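Local coordinates for occlusion-derived virus envelope protein E66 (Autographa californica nucleopolyhedrovirus, PDB 3VSN), which probably digests chondroitin in the peritrophic matrix of the insect midgut as a chondroitin lyase of the viral envelope, and is essential for oral infectivity, at residues 169-172 with 173-176. Numbering follows the deposited sequence.
Sequences RYWL and GLYL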
loop_
_atom_site.group_PDB
_atom_site.type_symbol
_atom_site.label_atom_id
_atom_site.label_comp_id
_atom_site.label_asym_id
_atom_site.label_seq_id
_atom_site.Cartn_x
_atom_site.Cartn_y
_atom_site.Cartn_z
ATOM N N ARG A 169 -6.511 29.352 -22.496
ATOM C CA ARG A 169 -7.893 29.844 -22.446
ATOM C C ARG A 169 -8.713 29.339 -23.630
ATOM O O ARG A 169 -9.835 28.864 -23.454
ATOM C CB ARG A 169 -7.936 31.377 -22.385
ATOM C CG ARG A 169 -7.600 31.962 -21.020
ATOM C CD ARG A 169 -7.857 33.462 -20.972
ATOM N NE ARG A 169 -6.868 34.201 -21.751
ATOM C CZ ARG A 169 -5.782 34.782 -21.244
ATOM N NH1 ARG A 169 -4.949 35.416 -22.049
ATOM N NH2 ARG A 169 -5.528 34.741 -19.937
ATOM N N TYR A 170 -8.148 29.423 -24.833
ATOM C CA TYR A 170 -8.882 28.991 -26.015
ATOM C C TYR A 170 -9.043 27.475 -26.121
ATOM O O TYR A 170 -10.157 26.981 -26.261
ATOM C CB TYR A 170 -8.279 29.540 -27.312
ATOM C CG TYR A 170 -9.140 29.177 -28.503
ATOM C CD1 TYR A 170 -8.861 28.049 -29.277
ATOM C CD2 TYR A 170 -10.261 29.939 -28.826
ATOM C CE1 TYR A 170 -9.663 27.705 -30.354
ATOM C CE2 TYR A 170 -11.069 29.603 -29.899
ATOM C CZ TYR A 170 -10.768 28.490 -30.656
ATOM O OH TYR A 170 -11.573 28.161 -31.719
ATOM N N TRP A 171 -7.932 26.746 -26.076
ATOM C CA TRP A 171 -7.965 25.312 -26.355
ATOM C C TRP A 171 -8.584 24.481 -25.265
ATOM O O TRP A 171 -9.243 23.476 -25.550
ATOM C CB TRP A 171 -6.592 24.798 -26.773
ATOM C CG TRP A 171 -6.243 25.279 -28.160
ATOM C CD1 TRP A 171 -5.367 26.303 -28.514
ATOM C CD2 TRP A 171 -6.807 24.800 -29.430
ATOM N NE1 TRP A 171 -5.335 26.472 -29.876
ATOM C CE2 TRP A 171 -6.176 25.602 -30.486
ATOM C CE3 TRP A 171 -7.732 23.818 -29.785
ATOM C CZ2 TRP A 171 -6.471 25.411 -31.830
ATOM C CZ3 TRP A 171 -8.021 23.635 -31.144
ATOM C CH2 TRP A 171 -7.404 24.413 -32.141
ATOM N N LEU A 172 -8.408 24.899 -24.015
ATOM C CA LEU A 172 -9.076 24.215 -22.911
ATOM C C LEU A 172 -10.548 24.608 -22.870
ATOM O O LEU A 172 -11.387 23.815 -22.455
ATOM C CB LEU A 172 -8.375 24.457 -21.568
ATOM C CG LEU A 172 -6.940 23.921 -21.435
ATOM C CD1 LEU A 172 -6.530 23.861 -19.970
ATOM C CD2 LEU A 172 -6.772 22.548 -22.078
ATOM N N GLY A 173 -10.857 25.822 -23.325
ATOM C CA GLY A 173 -12.245 26.246 -23.514
ATOM C C GLY A 173 -12.995 25.283 -24.417
ATOM O O GLY A 173 -14.174 25.003 -24.197
ATOM N N LEU A 174 -12.297 24.762 -25.423
ATOM C CA LEU A 174 -12.867 23.777 -26.335
ATOM C C LEU A 174 -12.823 22.351 -25.783
ATOM O O LEU A 174 -13.837 21.654 -25.799
ATOM C CB LEU A 174 -12.168 23.825 -27.697
ATOM C CG LEU A 174 -12.399 25.028 -28.620
ATOM C CD1 LEU A 174 -11.595 24.836 -29.893
ATOM C CD2 LEU A 174 -13.873 25.229 -28.951
ATOM N N TYR A 175 -11.655 21.925 -25.300
ATOM C CA TYR A 175 -11.432 20.520 -24.935
ATOM C C TYR A 175 -11.796 20.157 -23.496
ATOM O O TYR A 175 -12.002 18.983 -23.180
ATOM C CB TYR A 175 -9.999 20.098 -25.267
ATOM C CG TYR A 175 -9.835 19.767 -26.727
ATOM C CD1 TYR A 175 -9.653 20.777 -27.675
ATOM C CD2 TYR A 175 -9.895 18.447 -27.171
ATOM C CE1 TYR A 175 -9.521 20.479 -29.018
ATOM C CE2 TYR A 175 -9.760 18.138 -28.517
ATOM C CZ TYR A 175 -9.574 19.158 -29.433
ATOM O OH TYR A 175 -9.444 18.861 -30.767
ATOM N N LEU A 176 -11.877 21.169 -22.640
ATOM C CA LEU A 176 -12.273 20.986 -21.250
ATOM C C LEU A 176 -13.255 22.104 -20.869
ATOM O O LEU A 176 -12.944 22.952 -20.026
ATOM C CB LEU A 176 -11.023 20.991 -20.357
ATOM C CG LEU A 176 -11.061 20.478 -18.916
ATOM C CD1 LEU A 176 -11.562 19.042 -18.852
ATOM C CD2 LEU A 176 -9.676 20.587 -18.292
#
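Tyr170, Trp171, Leu174 and Tyr175 meet on one flank of the C-terminal end of helix 161-175, part of the alpha/alpha toroid of this lyase. Methyl CD1 of Leu174 touches both earlier rings: it lies 3.5 Å from Tyr170 CE1 and 4.0 Å from Trp171 CZ3, slanting against each. The aromatic rings of Tyr170 and Trp171 also meet, with CD1 of Tyr170 above one face of the indole, 3.7 Å from its plane and offset toward the rim. One turn on, Tyr175 runs alongside Trp171 and points the same way, its CE1 at the indole edge, 3.9 Å from Trp171 CE3. In both Trp171 and Tyr175 CG stands anti to the carbonyl carbon (chi1 -72° and -80°), which sends the two rings off the helix side by side.

Beyond the segments, the tyrosine hydroxyls make hydrogen bonds to the loop after helix 103-119, Tyr170 OH to Asp122 OD1 and Tyr175 OH to Pro121 O. Leu172 faces Pro145 and Phe148 of helix 138-154, while Leu176 packs on Pro145 and on Met195 and Tyr199 of helix 189-205, the helix that carries the catalytic Asn191.

The backbone bonds are those of an alpha helix reaching its end. Gly173 N hydrogen-bonds to Arg169 O from well above the carbonyl plane, and that oxygen also accepts from Arg206 NH2. Leu174 N bonds to Tyr170 O and, weakly, to Trp171 O, which takes a straighter bond from Tyr175 N (N-H...O 158°). Trp171 O also sits in plane at the edge of the Tyr175 ring, 3.5 Å from its CD1. Leu176 is the first residue to leave helical geometry, yet its N still bonds to Leu172 O at 2.7 Å.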